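PDB 1MGT: protein (o6-methylguanine-dna methyltransferase) from Thermococcus kodakarensis, which repairs O6-methylguanine and O4-methylthymine in DNA by transferring the methyl group irreversibly to one of its own cysteines, a suicide reaction that inactivates the enzyme. Local coordinates for residues 66-69 / 70-74; 92-95 / 96-100; 112-115 / 116-119; 162-165 / 166-169. One frame throughout, in Å; residues are numbered along the deposited sequence.

Contact 1: 66-69 / 70-74; sequences KVFK and VLIGE
Phe68 and Ile72 meet one turn apart at the C-terminal end of helix 63-71, where the chain leaves the helix through a Schellman motif. The packed side of this helix end is a CH-pi contact: Ile72 CG2 lies 4.0 Å from the centroid of the Phe68 ring, over one face but shifted toward the rim, so that it comes within 3.6 Å of Phe68 CZ. Ile72 CD1 adds a second touch at Phe68 CE2, 3.7 Å away. A chi1 of 64° tucks Ile72 CG1 over the backbone, 3.4 Å from Phe68 O, and leaves CG2 and CD1 facing the ring. Cutting Ile72 back to an alanine removes both of these methyls and would probably open a gap over this face of Phe68. Phe68 also stacks with Phe7 and touches Ile16, which joins the helix end to the antiparallel sheet of the N-terminal region. Val67 and Val70 are buried, Val67 against Ile16 and Val18 of strand 12-20.

The solvent side is looser. The closest approach of the extended Lys69 side chain to that of Glu74 is CB to CB, 4.0 Å, and Glu74 bends away beyond CG. Gly73, with a phi of 83°, turns the chain here, and its N bonds to Val70 O at 3.1 Å. The turn is closed by Glu74 N, which donates to Lys69 O at 2.8 Å.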
loop_
_atom_site.group_PDB
_atom_site.type_symbol
_atom_site.label_atom_id
_atom_site.label_comp_id
_atom_site.label_asym_id
_atom_site.label_seq_id
_atom_site.Cartn_x
_atom_site.Cartn_y
_atom_site.Cartn_z
ATOM N N LYS A 66 13.300 -2.427 0.603
ATOM C CA LYS A 66 13.038 -0.969 0.473
ATOM C C LYS A 66 11.669 -0.647 1.059
ATOM O O LYS A 66 11.506 0.346 1.778
ATOM C CB LYS A 66 13.098 -0.530 -0.975
ATOM C CG LYS A 66 14.508 -0.464 -1.553
ATOM C CD LYS A 66 14.371 -0.092 -3.028
ATOM C CE LYS A 66 15.730 0.073 -3.705
ATOM N NZ LYS A 66 15.480 0.273 -5.182
ATOM N N VAL A 67 10.679 -1.492 0.781
ATOM C CA VAL A 67 9.348 -1.316 1.334
ATOM C C VAL A 67 9.421 -1.393 2.863
ATOM O O VAL A 67 8.809 -0.580 3.553
ATOM C CB VAL A 67 8.329 -2.301 0.778
ATOM C CG1 VAL A 67 6.984 -2.167 1.486
ATOM C CG2 VAL A 67 8.175 -2.118 -0.733
ATOM N N PHE A 68 10.174 -2.343 3.441
ATOM C CA PHE A 68 10.311 -2.445 4.879
ATOM C C PHE A 68 10.909 -1.161 5.473
ATOM O O PHE A 68 10.491 -0.748 6.562
ATOM C CB PHE A 68 11.209 -3.641 5.248
ATOM C CG PHE A 68 11.349 -3.846 6.734
ATOM C CD1 PHE A 68 10.291 -4.258 7.497
ATOM C CD2 PHE A 68 12.590 -3.615 7.324
ATOM C CE1 PHE A 68 10.425 -4.446 8.862
ATOM C CE2 PHE A 68 12.742 -3.805 8.692
ATOM C CZ PHE A 68 11.663 -4.212 9.450
ATOM N N LYS A 69 11.866 -0.555 4.779
ATOM C CA LYS A 69 12.470 0.695 5.253
ATOM C C LYS A 69 11.415 1.804 5.300
ATOM O O LYS A 69 11.484 2.653 6.203
ATOM C CB LYS A 69 13.621 1.112 4.349
ATOM C CG LYS A 69 14.898 0.302 4.655
ATOM C CD LYS A 69 15.963 0.704 3.649
ATOM C CE LYS A 69 17.249 -0.101 3.810
ATOM N NZ LYS A 69 18.283 0.461 2.872
ATOM N N VAL A 70 10.474 1.809 4.345
ATOM C CA VAL A 70 9.421 2.847 4.432
ATOM C C VAL A 70 8.529 2.539 5.619
ATOM O O VAL A 70 8.131 3.399 6.424
ATOM C CB VAL A 70 8.590 2.851 3.121
ATOM C CG1 VAL A 70 7.388 3.781 3.263
ATOM C CG2 VAL A 70 9.484 3.285 1.979
ATOM N N LEU A 71 8.149 1.264 5.811
ATOM C CA LEU A 71 7.307 0.839 6.895
ATOM C C LEU A 71 7.857 1.266 8.266
ATOM O O LEU A 71 7.070 1.739 9.098
ATOM C CB LEU A 71 7.182 -0.711 6.912
ATOM C CG LEU A 71 6.098 -1.319 7.799
ATOM C CD1 LEU A 71 5.682 -2.708 7.274
ATOM C CD2 LEU A 71 6.568 -1.467 9.232
ATOM N N ILE A 72 9.156 1.089 8.490
ATOM C CA ILE A 72 9.722 1.434 9.797
ATOM C C ILE A 72 10.177 2.875 9.887
ATOM O O ILE A 72 10.730 3.276 10.928
ATOM C CB ILE A 72 10.847 0.461 10.217
ATOM C CG1 ILE A 72 12.026 0.559 9.274
ATOM C CG2 ILE A 72 10.314 -0.969 10.287
ATOM C CD1 ILE A 72 13.224 -0.313 9.685
ATOM N N GLY A 73 9.975 3.681 8.857
ATOM C CA GLY A 73 10.314 5.071 8.836
ATOM C C GLY A 73 11.724 5.450 8.504
ATOM O O GLY A 73 12.113 6.582 8.809
ATOM N N GLU A 74 12.508 4.558 7.909
ATOM C CA GLU A 74 13.887 4.842 7.531
ATOM C C GLU A 74 13.937 5.587 6.200
ATOM O O GLU A 74 14.892 6.292 5.868
ATOM C CB GLU A 74 14.679 3.530 7.378
ATOM C CG GLU A 74 14.946 2.817 8.682
ATOM C CD GLU A 74 16.061 3.462 9.499
ATOM O OE1 GLU A 74 16.053 3.285 10.722
ATOM O OE2 GLU A 74 16.939 4.142 8.925
#

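Contact 2: 92-95 / 96-100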
loop_
_atom_site.group_PDB
_atom_site.type_symbol
_atom_site.label_atom_id
_atom_site.label_comp_id
_atom_site.label_asym_id
_atom_site.label_seq_id
_atom_site.Cartn_x
_atom_site.Cartn_y
_atom_site.Cartn_z
ATOM N N PHE A 92 -7.285 9.382 -12.058
ATOM C CA PHE A 92 -7.892 9.840 -10.807
ATOM C C PHE A 92 -7.199 9.150 -9.620
ATOM O O PHE A 92 -6.775 9.748 -8.651
ATOM C CB PHE A 92 -9.379 9.547 -10.724
ATOM C CG PHE A 92 -9.957 9.801 -9.355
ATOM C CD1 PHE A 92 -10.020 11.114 -8.885
ATOM C CD2 PHE A 92 -10.478 8.797 -8.583
ATOM C CE1 PHE A 92 -10.562 11.371 -7.642
ATOM C CE2 PHE A 92 -11.011 9.046 -7.337
ATOM C CZ PHE A 92 -11.047 10.342 -6.871
ATOM N N GLU A 93 -7.112 7.797 -9.704
ATOM C CA GLU A 93 -6.455 7.074 -8.616
ATOM C C GLU A 93 -5.051 7.571 -8.391
ATOM O O GLU A 93 -4.622 7.758 -7.252
ATOM C CB GLU A 93 -6.458 5.550 -8.918
ATOM C CG GLU A 93 -7.870 4.965 -8.843
ATOM C CD GLU A 93 -7.992 3.634 -9.583
ATOM O OE1 GLU A 93 -6.984 3.187 -10.180
ATOM O OE2 GLU A 93 -9.098 3.053 -9.553
ATOM N N LYS A 94 -4.270 7.798 -9.445
ATOM C CA LYS A 94 -2.920 8.276 -9.331
ATOM C C LYS A 94 -2.869 9.625 -8.595
ATOM O O LYS A 94 -1.986 9.813 -7.757
ATOM C CB LYS A 94 -2.260 8.477 -10.702
ATOM C CG LYS A 94 -0.829 9.014 -10.642
ATOM C CD LYS A 94 -0.152 8.734 -11.999
ATOM C CE LYS A 94 1.296 9.227 -11.964
ATOM N NZ LYS A 94 1.798 9.424 -13.361
ATOM N N LYS A 95 -3.793 10.499 -8.942
ATOM C CA LYS A 95 -3.867 11.837 -8.316
ATOM C C LYS A 95 -4.093 11.699 -6.820
ATOM O O LYS A 95 -3.427 12.342 -6.000
ATOM C CB LYS A 95 -4.976 12.650 -8.964
ATOM C CG LYS A 95 -5.303 14.015 -8.353
ATOM C CD LYS A 95 -6.686 14.447 -8.871
ATOM C CE LYS A 95 -7.060 15.858 -8.461
ATOM N NZ LYS A 95 -8.559 16.036 -8.500
ATOM N N VAL A 96 -5.021 10.821 -6.458
ATOM C CA VAL A 96 -5.281 10.598 -5.027
ATOM C C VAL A 96 -4.052 10.015 -4.355
ATOM O O VAL A 96 -3.618 10.488 -3.282
ATOM C CB VAL A 96 -6.505 9.690 -4.844
ATOM C CG1 VAL A 96 -6.645 9.210 -3.398
ATOM C CG2 VAL A 96 -7.778 10.361 -5.335
ATOM N N TYR A 97 -3.439 8.972 -4.942
ATOM C CA TYR A 97 -2.271 8.346 -4.326
ATOM C C TYR A 97 -1.101 9.292 -4.136
ATOM O O TYR A 97 -0.405 9.326 -3.126
ATOM C CB TYR A 97 -1.775 7.107 -5.139
ATOM C CG TYR A 97 -2.838 6.052 -5.302
ATOM C CD1 TYR A 97 -3.911 5.921 -4.442
ATOM C CD2 TYR A 97 -2.766 5.119 -6.360
ATOM C CE1 TYR A 97 -4.891 4.974 -4.583
ATOM C CE2 TYR A 97 -3.753 4.161 -6.515
ATOM C CZ TYR A 97 -4.804 4.072 -5.647
ATOM O OH TYR A 97 -5.797 3.129 -5.811
ATOM N N GLU A 98 -0.823 10.118 -5.149
ATOM C CA GLU A 98 0.273 11.069 -5.034
ATOM C C GLU A 98 -0.020 12.133 -3.964
ATOM O O GLU A 98 0.883 12.446 -3.188
ATOM C CB GLU A 98 0.512 11.761 -6.378
ATOM C CG GLU A 98 1.196 10.846 -7.394
ATOM C CD GLU A 98 1.429 11.525 -8.731
ATOM O OE1 GLU A 98 2.358 11.085 -9.432
ATOM O OE2 GLU A 98 0.685 12.463 -9.083
ATOM N N TRP A 99 -1.238 12.658 -3.953
ATOM C CA TRP A 99 -1.518 13.721 -2.934
ATOM C C TRP A 99 -1.349 13.175 -1.544
ATOM O O TRP A 99 -0.746 13.769 -0.640
ATOM C CB TRP A 99 -2.934 14.280 -3.155
ATOM C CG TRP A 99 -3.153 15.545 -2.348
ATOM C CD1 TRP A 99 -2.940 16.822 -2.797
ATOM C CD2 TRP A 99 -3.586 15.643 -0.990
ATOM N NE1 TRP A 99 -3.235 17.725 -1.783
ATOM C CE2 TRP A 99 -3.630 17.030 -0.674
ATOM C CE3 TRP A 99 -3.961 14.730 -0.017
ATOM C CZ2 TRP A 99 -4.024 17.495 0.584
ATOM C CZ3 TRP A 99 -4.348 15.182 1.240
ATOM C CH2 TRP A 99 -4.385 16.563 1.504
ATOM N N LEU A 100 -1.915 11.983 -1.316
ATOM C CA LEU A 100 -1.832 11.310 -0.030
ATOM C C LEU A 100 -0.389 11.071 0.378
ATOM O O LEU A 100 0.032 11.307 1.528
ATOM C CB LEU A 100 -2.583 9.962 -0.160
ATOM C CG LEU A 100 -2.611 9.080 1.067
ATOM C CD1 LEU A 100 -3.376 9.809 2.203
ATOM C CD2 LEU A 100 -3.276 7.741 0.754
HETATM O O HOH W 1 -5.408 1.753 -8.494
#
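Glu93 OE1 is gripped by several donors: a water gives it a hydrogen bond of 2.7 Å, Arg50 NH1 forms a salt bridge with it, and Thr90 N bonds to it from just ahead of the segment. The same water donates to Tyr97 OH at 3.0 Å, lying at the edge of the phenol in the ring plane, while the hydroxyl also bonds to Ala129 O. Glu93 and Tyr97 run side by side in the same direction, with carboxylate and ring planes 22° apart. A chi1 of -58° turns Tyr97 CG back beside its own backbone N and lays the ring over Glu93 O, 3.1 Å from CG; this oxygen also accepts Tyr97 N. All this takes place along helix 91-103 of the DNA-binding domain, a member of the HTH clan, whose side chains Val96, Tyr97 and Leu100 pack on Met130 of helix 123-131. A phenylalanine in place of Tyr97 would keep the ring but is likely to leave the water and Ala129 O without their hydroxyl partner. One residue earlier, Val96 CG2 sits over a face of the Phe92 ring in a CH-pi contact, 3.9 Å from its centroid. Toward solvent, Lys94 CE and Glu98 OE1 meet at 3.3 Å, but Lys94 NZ stays 4.3 Å from Glu98 OE1, too far for a salt bridge; Lys94 makes a cation-pi contact with Phe86.

Contact 3: 112-115 / 116-119; sequences YGDL and AKAL. With SO4 (sulfate ion), chain B.
Leu115 of helix 112-118 and Leu119, the first residue past its end, lie alongside each other on the buried side of this short helix of the DNA-binding domain, which belongs to the HTH clan. Their apolar contact runs from Leu115 CD1 to Leu119 CD2, 3.8 Å apart. Both leucines also pack on Trp99 of helix 91-103, while Ala116 touches Val126 and Pro123 of helix 123-131.

Backbone bonds form the second group. Ala116, Lys117 and Ala118 donate in turn to the carbonyls of Tyr112, Gly113 and Asp114, and the last bond, Leu119 N to Leu115 O, is weak at 3.2 Å as the helix ends.

The polar side chains meet through water. Lys117 folds back along the helix, bent at chi4 (128°), and its NZ gives hydrogen bonds to two waters: one donates to Gly113 O at 2.8 Å, the other to Asp114 OD1 at 2.7 Å. The charges of Asp114 and Lys117 are thereby linked without touching.

At the N-terminal end a sulfate, probably from the crystallisation liquor, is also bound by His147 ND1. Its O1 lies at the edge of the Tyr112 ring, 3.2 Å from CD1, and its O4 accepts Gly113 N at 2.9 Å.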
loop_
_atom_site.group_PDB
_atom_site.type_symbol
_atom_site.label_atom_id
_atom_site.label_comp_id
_atom_site.label_asym_id
_atom_site.label_seq_id
_atom_site.Cartn_x
_atom_site.Cartn_y
_atom_site.Cartn_z
ATOM N N TYR A 112 -11.663 10.184 5.514
ATOM C CA TYR A 112 -12.066 10.020 4.121
ATOM C C TYR A 112 -12.686 11.359 3.640
ATOM O O TYR A 112 -12.422 11.799 2.549
ATOM C CB TYR A 112 -13.166 8.978 3.949
ATOM C CG TYR A 112 -12.643 7.570 4.139
ATOM C CD1 TYR A 112 -12.816 6.949 5.368
ATOM C CD2 TYR A 112 -11.989 6.894 3.122
ATOM C CE1 TYR A 112 -12.349 5.669 5.579
ATOM C CE2 TYR A 112 -11.520 5.605 3.324
ATOM C CZ TYR A 112 -11.705 5.012 4.552
ATOM O OH TYR A 112 -11.249 3.729 4.786
ATOM N N GLY A 113 -13.554 11.918 4.508
ATOM C CA GLY A 113 -14.205 13.166 4.172
ATOM C C GLY A 113 -13.258 14.326 3.937
ATOM O O GLY A 113 -13.492 15.097 2.993
ATOM N N ASP A 114 -12.231 14.513 4.761
ATOM C CA ASP A 114 -11.290 15.616 4.603
ATOM C C ASP A 114 -10.413 15.414 3.375
ATOM O O ASP A 114 -10.058 16.362 2.682
ATOM C CB ASP A 114 -10.403 15.767 5.857
ATOM C CG ASP A 114 -11.249 16.267 7.041
ATOM O OD1 ASP A 114 -12.381 16.719 6.827
ATOM O OD2 ASP A 114 -10.749 16.177 8.169
ATOM N N LEU A 115 -10.097 14.134 3.089
ATOM C CA LEU A 115 -9.262 13.873 1.890
ATOM C C LEU A 115 -10.068 14.211 0.642
ATOM O O LEU A 115 -9.554 14.833 -0.302
ATOM C CB LEU A 115 -8.817 12.405 1.907
ATOM C CG LEU A 115 -8.013 11.920 0.700
ATOM C CD1 LEU A 115 -6.758 12.745 0.494
ATOM C CD2 LEU A 115 -7.609 10.443 0.933
ATOM N N ALA A 116 -11.351 13.851 0.641
ATOM C CA ALA A 116 -12.229 14.133 -0.475
ATOM C C ALA A 116 -12.366 15.650 -0.671
ATOM O O ALA A 116 -12.314 16.157 -1.794
ATOM C CB ALA A 116 -13.601 13.530 -0.282
ATOM N N LYS A 117 -12.539 16.375 0.445
ATOM C CA LYS A 117 -12.677 17.830 0.323
ATOM C C LYS A 117 -11.439 18.471 -0.251
ATOM O O LYS A 117 -11.526 19.401 -1.086
ATOM C CB LYS A 117 -13.004 18.439 1.716
ATOM C CG LYS A 117 -14.493 18.383 1.980
ATOM C CD LYS A 117 -14.841 18.365 3.463
ATOM C CE LYS A 117 -16.358 18.151 3.599
ATOM N NZ LYS A 117 -16.638 17.013 4.518
ATOM N N ALA A 118 -10.259 17.971 0.110
ATOM C CA ALA A 118 -9.011 18.522 -0.370
ATOM C C ALA A 118 -8.829 18.330 -1.875
ATOM O O ALA A 118 -8.174 19.152 -2.510
ATOM C CB ALA A 118 -7.809 17.891 0.345
ATOM N N LEU A 119 -9.434 17.283 -2.409
ATOM C CA LEU A 119 -9.277 16.975 -3.838
ATOM C C LEU A 119 -10.511 17.268 -4.653
ATOM O O LEU A 119 -10.619 16.823 -5.812
ATOM C CB LEU A 119 -8.949 15.472 -3.873
ATOM C CG LEU A 119 -7.501 15.010 -3.970
ATOM C CD1 LEU A 119 -6.457 16.054 -3.708
ATOM C CD2 LEU A 119 -7.302 13.765 -3.114
HETATM S S SO4 B . -15.834 9.913 7.030
HETATM O O1 SO4 B . -15.315 8.628 6.380
HETATM O O2 SO4 B . -16.113 9.577 8.451
HETATM O O3 SO4 B . -17.047 10.296 6.273
HETATM O O4 SO4 B . -14.802 10.965 6.944
HETATM O O HOH W 2 -16.148 15.189 2.212
HETATM O O HOH W 3 -14.972 16.166 6.491
#

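Contact 4: 162-165 / 166-169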
loop_
_atom_site.group_PDB
_atom_site.type_symbol
_atom_site.label_atom_id
_atom_site.label_comp_id
_atom_site.label_asym_id
_atom_site.label_seq_id
_atom_site.Cartn_x
_atom_site.Cartn_y
_atom_site.Cartn_z
ATOM N N PHE A 162 -1.636 -2.047 13.231
ATOM C CA PHE A 162 -0.214 -2.291 13.401
ATOM C C PHE A 162 0.613 -1.187 12.758
ATOM O O PHE A 162 1.596 -0.685 13.329
ATOM C CB PHE A 162 0.133 -3.667 12.826
ATOM C CG PHE A 162 1.600 -3.881 12.635
ATOM C CD1 PHE A 162 2.416 -4.170 13.703
ATOM C CD2 PHE A 162 2.146 -3.779 11.358
ATOM C CE1 PHE A 162 3.781 -4.358 13.511
ATOM C CE2 PHE A 162 3.498 -3.974 11.165
ATOM C CZ PHE A 162 4.305 -4.259 12.244
ATOM N N LEU A 163 0.229 -0.814 11.521
ATOM C CA LEU A 163 0.909 0.240 10.829
ATOM C C LEU A 163 0.727 1.573 11.592
ATOM O O LEU A 163 1.707 2.285 11.742
ATOM C CB LEU A 163 0.416 0.419 9.390
ATOM C CG LEU A 163 0.796 -0.783 8.457
ATOM C CD1 LEU A 163 0.290 -0.498 7.059
ATOM C CD2 LEU A 163 2.295 -0.998 8.507
ATOM N N LEU A 164 -0.481 1.851 12.063
ATOM C CA LEU A 164 -0.654 3.134 12.793
ATOM C C LEU A 164 0.153 3.150 14.068
ATOM O O LEU A 164 0.776 4.164 14.415
ATOM C CB LEU A 164 -2.136 3.415 13.045
ATOM C CG LEU A 164 -2.908 3.764 11.741
ATOM C CD1 LEU A 164 -4.405 3.812 11.977
ATOM C CD2 LEU A 164 -2.385 5.080 11.169
ATOM N N GLU A 165 0.181 2.032 14.779
ATOM C CA GLU A 165 0.932 1.945 16.030
ATOM C C GLU A 165 2.404 2.203 15.832
ATOM O O GLU A 165 3.060 2.961 16.566
ATOM C CB GLU A 165 0.687 0.565 16.671
ATOM C CG GLU A 165 1.708 0.286 17.783
ATOM C CD GLU A 165 1.293 -0.852 18.688
ATOM O OE1 GLU A 165 1.558 -0.740 19.908
ATOM O OE2 GLU A 165 0.709 -1.838 18.185
ATOM N N ILE A 166 2.974 1.600 14.788
ATOM C CA ILE A 166 4.366 1.734 14.411
ATOM C C ILE A 166 4.736 3.174 14.111
ATOM O O ILE A 166 5.866 3.627 14.307
ATOM C CB ILE A 166 4.595 0.869 13.140
ATOM C CG1 ILE A 166 4.783 -0.598 13.530
ATOM C CG2 ILE A 166 5.714 1.376 12.271
ATOM C CD1 ILE A 166 6.164 -0.968 14.015
ATOM N N GLU A 167 3.788 3.920 13.540
ATOM C CA GLU A 167 3.991 5.311 13.191
ATOM C C GLU A 167 3.721 6.271 14.351
ATOM O O GLU A 167 3.822 7.493 14.160
ATOM C CB GLU A 167 3.041 5.667 12.010
ATOM C CG GLU A 167 3.476 4.928 10.748
ATOM C CD GLU A 167 2.654 5.216 9.518
ATOM O OE1 GLU A 167 3.058 4.783 8.406
ATOM O OE2 GLU A 167 1.599 5.885 9.630
ATOM N N GLY A 168 3.332 5.778 15.497
ATOM C CA GLY A 168 3.078 6.572 16.680
ATOM C C GLY A 168 1.709 7.194 16.797
ATOM O O GLY A 168 1.553 8.198 17.523
ATOM N N VAL A 169 0.718 6.646 16.122
ATOM C CA VAL A 169 -0.647 7.151 16.179
ATOM C C VAL A 169 -1.425 6.317 17.203
ATOM O O VAL A 169 -1.586 5.090 16.965
ATOM C CB VAL A 169 -1.360 7.073 14.823
ATOM C CG1 VAL A 169 -2.797 7.547 14.922
ATOM C CG2 VAL A 169 -0.586 7.856 13.773
#
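Phe162 and Ile166 extend alongside one another from the last turn of helix 157-166. Ile166 CG1 sits over one face of the Phe162 ring in a CH-pi contact, 4.1 Å from the centroid and displaced toward the rim, where CE1 and CZ are its nearest ring atoms. The ring is carried there by a chi1 of 166°, which places Phe162 CG anti to the backbone N, while Ile166 CG1 also passes 3.2 Å from Phe162 O. The backbone beneath ties the same pair together, Ile166 N donating to Phe162 O. Around the turn, the other apolar touch is made by Leu164 CB and Val169 CB, 4.1 Å apart.

Glu167 follows the helix with an extended chain, its CG 3.3 Å from Leu163 O. Its carboxylate is held from outside the turn: OE1 accepts His142 NE2 and forms a salt bridge with Arg143, two residues that follow Cys141, the inferred methyl acceptor, in sequence. Leu163 also touches His142, so this helix end probably backs the segment that carries Cys141. On another side Phe162 packs on Val14 and Arg12 of strand 12-20, bridging to the N-terminal sheet.

Farther along, the way the chain leaves the helix sets Val169 against Leu164. Val169 N reaches back to Leu164 O with a bond of 3.0 Å, and Gly168 N donates to Glu165 O at 3.0 Å from above the carbonyl plane. With Gly168 at a phi of 85°, the helix terminates in a Schellman motif.

All four contacts are local turns of helices, each partly buried, with one face in the core and another toward solvent. Contacts 1 and 4 share a chemistry, an aliphatic chain over a phenylalanine face beside a Schellman motif, and they touch although one lies in the N-terminal region and the other in the DNA-binding domain: Leu71 CG packs on Leu163 CD2. Contact 2 repeats the CH-pi pairing but lies within a continuing helix and adds a buried polar network. Contact 3, the most peripheral of the four, its centre about 19 Å from the centre of the chain, relies more on water and a bound sulfate; it joins contact 2 through Trp99, whose CE3 meets Leu115 CD1.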